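Local structure of isoaspartyl dipeptidase (Fervidobacterium islandicum, 7CDH) at residues P55-P60 against E326-S331; G89-V94 against V365-K370; L247-P252 against V307-Y312. The protein probably hydrolyses isoaspartyl (beta-aspartyl) dipeptides as a zinc-dependent M38 metallopeptidase of the amidohydrolase family, a role linked to protein repair. All blocks are in the same frame, centred on the assembly; numbering follows the deposited sequence.

Contact 1: P55-P60 against E326-S331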
loop_
_atom_site.group_PDB
_atom_site.type_symbol
_atom_site.label_atom_id
_atom_site.label_comp_id
_atom_site.label_asym_id
_atom_site.label_seq_id
_atom_site.Cartn_x
_atom_site.Cartn_y
_atom_site.Cartn_z
ATOM N N PRO A 55 -0.399 49.927 3.463
ATOM C CA PRO A 55 -0.349 48.580 4.006
ATOM C C PRO A 55 0.637 47.783 3.139
ATOM O O PRO A 55 0.707 48.053 1.961
ATOM C CB PRO A 55 -1.777 48.056 3.849
ATOM C CG PRO A 55 -2.599 49.270 3.407
ATOM C CD PRO A 55 -1.626 50.167 2.692
ATOM N N GLY A 56 1.385 46.840 3.729
ATOM C CA GLY A 56 2.275 45.964 2.951
ATOM C C GLY A 56 1.474 45.236 1.884
ATOM O O GLY A 56 0.332 44.839 2.167
ATOM N N LEU A 57 2.025 45.122 0.686
ATOM C CA LEU A 57 1.377 44.449 -0.449
ATOM C C LEU A 57 1.384 42.927 -0.225
ATOM O O LEU A 57 2.362 42.363 0.346
ATOM C CB LEU A 57 2.179 44.795 -1.701
ATOM C CG LEU A 57 2.359 46.275 -2.001
ATOM C CD1 LEU A 57 3.123 46.467 -3.311
ATOM C CD2 LEU A 57 1.007 46.942 -2.095
ATOM N N ILE A 58 0.295 42.297 -0.639
ATOM C CA ILE A 58 0.032 40.836 -0.547
ATOM C C ILE A 58 -0.015 40.316 -1.985
ATOM O O ILE A 58 -0.854 40.817 -2.744
ATOM C CB ILE A 58 -1.296 40.608 0.183
ATOM C CG1 ILE A 58 -1.290 41.262 1.567
ATOM C CG2 ILE A 58 -1.631 39.134 0.234
ATOM C CD1 ILE A 58 -2.673 41.336 2.208
ATOM N N ASP A 59 0.946 39.467 -2.367
ATOM C CA ASP A 59 1.018 38.793 -3.689
ATOM C C ASP A 59 0.451 37.386 -3.498
ATOM O O ASP A 59 1.103 36.525 -2.934
ATOM C CB ASP A 59 2.460 38.805 -4.183
ATOM C CG ASP A 59 2.634 38.397 -5.636
ATOM O OD1 ASP A 59 1.651 37.873 -6.237
ATOM O OD2 ASP A 59 3.771 38.598 -6.171
ATOM N N PRO A 60 -0.805 37.105 -3.893
ATOM C CA PRO A 60 -1.412 35.799 -3.596
ATOM C C PRO A 60 -1.066 34.642 -4.552
ATOM O O PRO A 60 -1.711 33.608 -4.514
ATOM C CB PRO A 60 -2.895 36.147 -3.763
ATOM C CG PRO A 60 -2.873 37.099 -4.950
ATOM C CD PRO A 60 -1.694 38.006 -4.653
ATOM N N GLU A 326 -8.169 53.469 -3.840
ATOM C CA GLU A 326 -9.008 52.511 -4.592
ATOM C C GLU A 326 -8.104 51.449 -5.226
ATOM O O GLU A 326 -8.413 50.260 -5.083
ATOM C CB GLU A 326 -9.855 53.267 -5.620
ATOM C CG GLU A 326 -11.041 54.001 -4.995
ATOM C CD GLU A 326 -12.117 53.095 -4.405
ATOM O OE1 GLU A 326 -12.634 53.419 -3.303
ATOM O OE2 GLU A 326 -12.448 52.061 -5.052
ATOM N N VAL A 327 -7.020 51.850 -5.893
ATOM C CA VAL A 327 -6.099 50.898 -6.573
ATOM C C VAL A 327 -5.507 49.924 -5.538
ATOM O O VAL A 327 -5.503 48.765 -5.791
ATOM C CB VAL A 327 -5.019 51.627 -7.366
ATOM C CG1 VAL A 327 -4.186 50.659 -8.162
ATOM C CG2 VAL A 327 -5.651 52.622 -8.314
ATOM N N LEU A 328 -5.166 50.375 -4.350
ATOM C CA LEU A 328 -4.503 49.541 -3.342
ATOM C C LEU A 328 -5.351 48.327 -2.972
ATOM O O LEU A 328 -4.798 47.386 -2.406
ATOM C CB LEU A 328 -4.265 50.393 -2.104
ATOM C CG LEU A 328 -3.017 51.249 -2.172
ATOM C CD1 LEU A 328 -2.897 52.053 -0.880
ATOM C CD2 LEU A 328 -1.786 50.386 -2.401
ATOM N N LYS A 329 -6.647 48.369 -3.219
ATOM C CA LYS A 329 -7.566 47.280 -2.839
ATOM C C LYS A 329 -7.090 45.970 -3.464
ATOM O O LYS A 329 -7.321 44.937 -2.830
ATOM C CB LYS A 329 -8.993 47.578 -3.300
ATOM C CG LYS A 329 -9.692 48.666 -2.508
ATOM C CD LYS A 329 -11.054 48.966 -3.084
ATOM C CE LYS A 329 -11.846 49.939 -2.249
ATOM N NZ LYS A 329 -13.259 49.914 -2.679
ATOM N N ILE A 330 -6.475 46.024 -4.650
ATOM C CA ILE A 330 -6.157 44.820 -5.470
ATOM C C ILE A 330 -4.993 44.009 -4.864
ATOM O O ILE A 330 -4.800 42.842 -5.266
ATOM C CB ILE A 330 -5.846 45.211 -6.920
ATOM C CG1 ILE A 330 -4.605 46.084 -7.030
ATOM C CG2 ILE A 330 -7.060 45.827 -7.580
ATOM C CD1 ILE A 330 -4.383 46.590 -8.441
ATOM N N SER A 331 -4.229 44.633 -3.985
ATOM C CA SER A 331 -2.992 44.101 -3.380
ATOM C C SER A 331 -3.042 44.236 -1.866
ATOM O O SER A 331 -2.077 43.845 -1.250
ATOM C CB SER A 331 -1.773 44.774 -3.940
ATOM O OG SER A 331 -1.689 44.499 -5.324
HETATM O O HOH W 1 -1.192 41.741 -5.163
#
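Ser331 meets Ile58 through its backbone and Leu57 through its side chain, so that one small residue fills the space beside a buried strand. The amide of Ile58 donates to Ser331 O at 2.9 Å from N to O. That bond is nearly straight (160° at the hydrogen) and lies in the carbonyl plane. The same oxygen also sits over the apolar start of Ile58, 3.6 Å from its CB, and receives a CA-H contact from Leu57.

With CG of Leu57 beside the backbone N (chi1 -56°) and chi2 near 180°, the CD2 branch comes to lie 4.0 Å from Ser331 CB. A serine is small enough to leave room for that methyl group. Its OG donates to a water at 2.8 Å from OG, and this water in turn donates to Ile58 O, giving the strand a second, indirect link to Ser331.

Leu328 starts out alongside the strand, yet its long branched side chain brings both methyl groups within range. CD1 approaches the ring of Pro55, 4.2 Å from Pro55 CD, while CD2 looks across to Leu57 CD2, a looser 4.4 Å away. Leucine suits this place because its fork serves two apolar neighbours at once.

Other elements close in around this interface. Val310 of helix 309-318 packs on both Leu57 and Ser331, and Ile282 of strand 280-283 touches Ser331 as well. Pro335 of helix 333-339 lies against Ile58. Strand 51-59 itself pairs with strand 90-95; the chain turns at Pro60 just after it and then reaches the zinc ligands His61 and His63. Leu328 and Ser331 thus pack on a strand of the metal-binding barrel.

Contact 2: G89-V94 against V365-K370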
loop_
_atom_site.group_PDB
_atom_site.type_symbol
_atom_site.label_atom_id
_atom_site.label_comp_id
_atom_site.label_asym_id
_atom_site.label_seq_id
_atom_site.Cartn_x
_atom_site.Cartn_y
_atom_site.Cartn_z
ATOM N N GLY A 89 8.103 45.808 -2.230
ATOM C CA GLY A 89 7.021 46.164 -1.297
ATOM C C GLY A 89 6.098 45.013 -0.929
ATOM O O GLY A 89 5.110 45.266 -0.244
ATOM N N VAL A 90 6.414 43.778 -1.320
ATOM C CA VAL A 90 5.605 42.565 -1.004
ATOM C C VAL A 90 6.011 42.013 0.361
ATOM O O VAL A 90 7.148 41.570 0.496
ATOM C CB VAL A 90 5.792 41.527 -2.113
ATOM C CG1 VAL A 90 5.067 40.238 -1.772
ATOM C CG2 VAL A 90 5.326 42.098 -3.452
ATOM N N THR A 91 5.115 42.057 1.340
ATOM C CA THR A 91 5.364 41.596 2.727
ATOM C C THR A 91 4.627 40.270 2.974
ATOM O O THR A 91 4.816 39.653 4.019
ATOM C CB THR A 91 4.932 42.667 3.752
ATOM O OG1 THR A 91 3.599 43.115 3.498
ATOM C CG2 THR A 91 5.847 43.864 3.751
ATOM N N THR A 92 3.726 39.885 2.094
ATOM C CA THR A 92 2.992 38.626 2.237
ATOM C C THR A 92 2.964 37.964 0.877
ATOM O O THR A 92 2.711 38.658 -0.132
ATOM C CB THR A 92 1.593 38.805 2.808
ATOM O OG1 THR A 92 1.718 39.325 4.133
ATOM C CG2 THR A 92 0.827 37.498 2.832
ATOM N N VAL A 93 3.247 36.665 0.879
ATOM C CA VAL A 93 3.326 35.826 -0.340
ATOM C C VAL A 93 2.520 34.560 -0.082
ATOM O O VAL A 93 2.500 34.079 1.030
ATOM C CB VAL A 93 4.815 35.601 -0.635
ATOM C CG1 VAL A 93 5.137 34.228 -1.158
ATOM C CG2 VAL A 93 5.321 36.668 -1.588
ATOM N N VAL A 94 1.811 34.099 -1.086
ATOM C CA VAL A 94 1.128 32.788 -1.099
ATOM C C VAL A 94 1.795 31.987 -2.197
ATOM O O VAL A 94 1.700 32.422 -3.388
ATOM C CB VAL A 94 -0.383 32.898 -1.318
ATOM C CG1 VAL A 94 -1.023 31.547 -1.067
ATOM C CG2 VAL A 94 -1.021 33.926 -0.405
ATOM N N VAL A 365 10.710 53.106 -0.288
ATOM C CA VAL A 365 11.956 53.488 0.433
ATOM C C VAL A 365 12.008 52.760 1.768
ATOM O O VAL A 365 13.099 52.643 2.315
ATOM C CB VAL A 365 12.095 55.023 0.599
ATOM C CG1 VAL A 365 12.152 55.734 -0.753
ATOM C CG2 VAL A 365 10.985 55.613 1.453
ATOM N N SER A 366 10.884 52.354 2.337
ATOM C CA SER A 366 10.966 51.533 3.562
ATOM C C SER A 366 9.878 50.463 3.570
ATOM O O SER A 366 8.814 50.659 2.941
ATOM C CB SER A 366 10.994 52.412 4.781
ATOM O OG SER A 366 12.151 53.231 4.729
ATOM N N VAL A 367 10.199 49.323 4.175
ATOM C CA VAL A 367 9.325 48.122 4.185
ATOM C C VAL A 367 9.355 47.532 5.580
ATOM O O VAL A 367 10.443 47.275 6.069
ATOM C CB VAL A 367 9.738 47.078 3.148
ATOM C CG1 VAL A 367 8.772 45.909 3.179
ATOM C CG2 VAL A 367 9.784 47.681 1.769
ATOM N N ILE A 368 8.177 47.369 6.165
ATOM C CA ILE A 368 8.006 46.903 7.563
ATOM C C ILE A 368 7.088 45.676 7.545
ATOM O O ILE A 368 6.067 45.703 6.830
ATOM C CB ILE A 368 7.486 48.059 8.428
ATOM C CG1 ILE A 368 8.430 49.258 8.327
ATOM C CG2 ILE A 368 7.293 47.635 9.868
ATOM C CD1 ILE A 368 8.019 50.414 9.197
ATOM N N SER A 369 7.505 44.607 8.236
ATOM C CA SER A 369 6.764 43.326 8.352
ATOM C C SER A 369 6.834 42.878 9.801
ATOM O O SER A 369 7.941 42.818 10.329
ATOM C CB SER A 369 7.301 42.282 7.423
ATOM O OG SER A 369 6.480 41.123 7.464
ATOM N N LYS A 370 5.682 42.653 10.418
ATOM C CA LYS A 370 5.602 42.259 11.834
ATOM C C LYS A 370 6.364 43.304 12.644
ATOM O O LYS A 370 6.904 42.966 13.721
ATOM C CB LYS A 370 6.181 40.852 12.019
ATOM C CG LYS A 370 5.648 39.807 11.046
ATOM C CD LYS A 370 6.294 38.437 11.150
ATOM C CE LYS A 370 7.238 38.129 10.002
ATOM N NZ LYS A 370 7.400 36.673 9.791
#
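Thr91 and Val367 bring together two strands that share no hydrogen bond: strand 90-95 of the amidohydrolase TIM-type barrel and strand 364-369 near the C-terminus. The strand segments pass 7.8 Å apart at their axes with an angle of 37° between their directions. They are joined by van der Waals packing, mostly through the Thr91 and Val367 side chains, with no direct sheet pairing.

The tight part is centred on the methyl group of Thr91. With OG1 placed between the backbone N and the carbonyl carbon (chi1 51°), CG2 is left beside the N and meets Val367 CG1 at 3.6 Å. The two side chains slide past one another in opposite directions, and the same CG2 also rests against the carbonyl of Ile368. Threonine fits because it divides its labour: the methyl packs across the contact, while the hydroxyl turns to Leu57 O of the neighbouring strand, in a weak hydrogen bond. Valine supplies a compact beta-branched wall opposite.

Towards Gly89 the packing is looser, with Val367 CG2 lying 4.4 Å from Gly89 CA. This glycine closes the preceding helix in a Schellman motif, and its positive phi of 77° favours a residue without a side chain. The two ends of segment 365-370 are more open to solvent. Val365, partly exposed, forms a classic beta bulge with Ser366 against strand 354-358, and Lys370, likewise partly exposed and just after the strand, reaches with NZ to the carbonyls of Glu117 and Leu121.

Ser369 gives the other loose edge. Its OG bonds to Gly120 O and does not bond to Thr91 O, 4.1 Å away; instead, Asn122 ND2 donates to Thr91 O and makes a weak hydrogen bond with Ser369 OG.

Contact 3: L247-P252 against V307-Y312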
loop_
_atom_site.group_PDB
_atom_site.type_symbol
_atom_site.label_atom_id
_atom_site.label_comp_id
_atom_site.label_asym_id
_atom_site.label_seq_id
_atom_site.Cartn_x
_atom_site.Cartn_y
_atom_site.Cartn_z
ATOM N N LEU A 247 -5.821 38.695 -11.676
ATOM C CA LEU A 247 -5.263 39.153 -12.965
ATOM C C LEU A 247 -3.746 39.101 -12.812
ATOM O O LEU A 247 -3.213 39.508 -11.743
ATOM C CB LEU A 247 -5.724 40.593 -13.234
ATOM C CG LEU A 247 -7.214 40.883 -13.062
ATOM C CD1 LEU A 247 -7.516 42.371 -13.269
ATOM C CD2 LEU A 247 -8.052 40.041 -14.010
ATOM N N THR A 248 -3.050 38.615 -13.817
ATOM C CA THR A 248 -1.579 38.556 -13.717
ATOM C C THR A 248 -1.077 39.984 -13.912
ATOM O O THR A 248 -1.341 40.585 -14.973
ATOM C CB THR A 248 -0.985 37.539 -14.691
ATOM O OG1 THR A 248 -1.638 36.292 -14.446
ATOM C CG2 THR A 248 0.504 37.420 -14.498
ATOM N N ALA A 249 -0.394 40.500 -12.909
ATOM C CA ALA A 249 0.277 41.811 -12.953
ATOM C C ALA A 249 1.051 41.974 -14.266
ATOM O O ALA A 249 1.612 40.996 -14.785
ATOM C CB ALA A 249 1.193 41.953 -11.767
ATOM N N LEU A 250 1.096 43.207 -14.761
ATOM C CA LEU A 250 2.000 43.624 -15.854
ATOM C C LEU A 250 3.431 43.482 -15.332
ATOM O O LEU A 250 3.689 43.914 -14.199
ATOM C CB LEU A 250 1.660 45.062 -16.249
ATOM C CG LEU A 250 1.679 45.345 -17.743
ATOM C CD1 LEU A 250 0.544 44.606 -18.420
ATOM C CD2 LEU A 250 1.589 46.849 -17.987
ATOM N N GLN A 251 4.285 42.790 -16.078
ATOM C CA GLN A 251 5.729 42.633 -15.740
ATOM C C GLN A 251 6.461 43.899 -16.199
ATOM O O GLN A 251 6.226 44.385 -17.299
ATOM C CB GLN A 251 6.277 41.348 -16.389
ATOM C CG GLN A 251 5.523 40.070 -16.004
ATOM C CD GLN A 251 5.528 39.735 -14.525
ATOM O OE1 GLN A 251 6.576 39.739 -13.875
ATOM N NE2 GLN A 251 4.336 39.481 -13.978
ATOM N N PRO A 252 7.370 44.489 -15.396
ATOM C CA PRO A 252 8.180 45.624 -15.844
ATOM C C PRO A 252 8.840 45.510 -17.226
ATOM O O PRO A 252 8.968 46.536 -17.868
ATOM C CB PRO A 252 9.260 45.721 -14.766
ATOM C CG PRO A 252 8.552 45.250 -13.531
ATOM C CD PRO A 252 7.654 44.125 -14.003
ATOM N N VAL A 307 8.133 39.537 -8.630
ATOM C CA VAL A 307 7.232 40.113 -7.605
ATOM C C VAL A 307 7.226 41.652 -7.748
ATOM O O VAL A 307 6.257 42.279 -7.260
ATOM C CB VAL A 307 7.592 39.670 -6.176
ATOM C CG1 VAL A 307 7.346 38.193 -5.983
ATOM C CG2 VAL A 307 9.015 40.023 -5.817
ATOM N N SER A 308 8.239 42.236 -8.402
ATOM C CA SER A 308 8.279 43.681 -8.760
ATOM C C SER A 308 7.046 44.054 -9.612
ATOM O O SER A 308 6.604 45.236 -9.565
ATOM C CB SER A 308 9.584 44.061 -9.433
ATOM O OG SER A 308 9.595 43.674 -10.802
ATOM N N ALA A 309 6.447 43.092 -10.306
ATOM C CA ALA A 309 5.260 43.370 -11.132
ATOM C C ALA A 309 4.128 44.007 -10.305
ATOM O O ALA A 309 3.280 44.672 -10.908
ATOM C CB ALA A 309 4.787 42.116 -11.800
ATOM N N VAL A 310 4.070 43.818 -8.993
ATOM C CA VAL A 310 2.849 44.205 -8.246
ATOM C C VAL A 310 2.826 45.738 -8.111
ATOM O O VAL A 310 1.802 46.377 -8.459
ATOM C CB VAL A 310 2.751 43.487 -6.894
ATOM C CG1 VAL A 310 1.765 44.191 -5.977
ATOM C CG2 VAL A 310 2.342 42.028 -7.085
ATOM N N TRP A 311 3.913 46.316 -7.627
ATOM C CA TRP A 311 3.997 47.771 -7.404
ATOM C C TRP A 311 4.084 48.469 -8.766
ATOM O O TRP A 311 3.485 49.551 -8.953
ATOM C CB TRP A 311 5.162 48.093 -6.478
ATOM C CG TRP A 311 5.270 49.543 -6.150
ATOM C CD1 TRP A 311 6.326 50.352 -6.431
ATOM C CD2 TRP A 311 4.275 50.364 -5.521
ATOM N NE1 TRP A 311 6.077 51.608 -5.983
ATOM C CE2 TRP A 311 4.832 51.651 -5.412
ATOM C CE3 TRP A 311 2.997 50.134 -5.003
ATOM C CZ2 TRP A 311 4.143 52.715 -4.825
ATOM C CZ3 TRP A 311 2.309 51.183 -4.441
ATOM C CH2 TRP A 311 2.875 52.457 -4.352
ATOM N N TYR A 312 4.730 47.833 -9.724
ATOM C CA TYR A 312 4.786 48.344 -11.107
ATOM C C TYR A 312 3.354 48.532 -11.625
ATOM O O TYR A 312 3.082 49.580 -12.247
ATOM C CB TYR A 312 5.602 47.399 -11.987
ATOM C CG TYR A 312 5.751 47.849 -13.417
ATOM C CD1 TYR A 312 6.648 48.837 -13.778
ATOM C CD2 TYR A 312 4.984 47.292 -14.412
ATOM C CE1 TYR A 312 6.794 49.234 -15.097
ATOM C CE2 TYR A 312 5.101 47.682 -15.728
ATOM C CZ TYR A 312 6.015 48.652 -16.073
ATOM O OH TYR A 312 6.114 49.011 -17.380
#
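Pro252 lies flat against the ring of Tyr312, its CA 3.7 Å from the ring centroid and only 10° off the normal, a CH-pi contact over one face. The ring reaches this place because Tyr312 CG stands anti to the backbone N (chi1 -178°), which extends the side chain from the helix towards the loop. Pro252 CG sits farther back, 3.8 Å from Tyr312 CG, so the rigid pyrrolidine runs along the base of the aromatic side chain. Leu250 also reaches the ring, its CD2 4.3 Å from Tyr312 CE2. Were Tyr312 replaced by an alanine, Pro252 would probably lose its aromatic partner and a gap would be likely to open beside Leu250, setting the loop freer to move.

Gln251 begins by pointing away, but a bend at chi2 (-61°) folds its amide back over Ala309 CB. There OE1 accepts from the backbone N of Ser306, while NE2 donates weakly to Ala249 O at 3.2 Å and to Ser284 O. Alanine suits both close positions: Ala249 CB and Ala309 CB meet at 3.6 Å, where the loop runs near the helix.

Thr248, at the end of strand 245-248, hydrogen-bonds through OG1 to the zinc ligand His224, and the Gln251 side chain is about 10 Å from a zinc ion. The loop follows the C-terminal end of this strand, the side of a TIM-type barrel where amidohydrolases carry their metal site, consistent with its lying near the binuclear zinc centre.

Overall arrangement
The centres of contacts 1 and 2 are 11 Å apart, those of contacts 1 and 3 12 Å, and those of contacts 2 and 3 15 Å. Contacts 1 and 2 share one sheet, in which strands 51-59 and 90-95 are neighbours, and their segments alternate along the chain. Both segments of contact 3 fall between 89-94 and 326-331 in sequence. Helix 309-318 connects contact 3 to contact 1, since Val310 packs on Leu57 and Ser331, and Val307 reaches Asp59. Contacts 1 and 2 tie early barrel strands to the late segments 326-331 and 365-370, while contact 3 joins the loop after strand 245-248 to helix 309-318, nearer the zinc site.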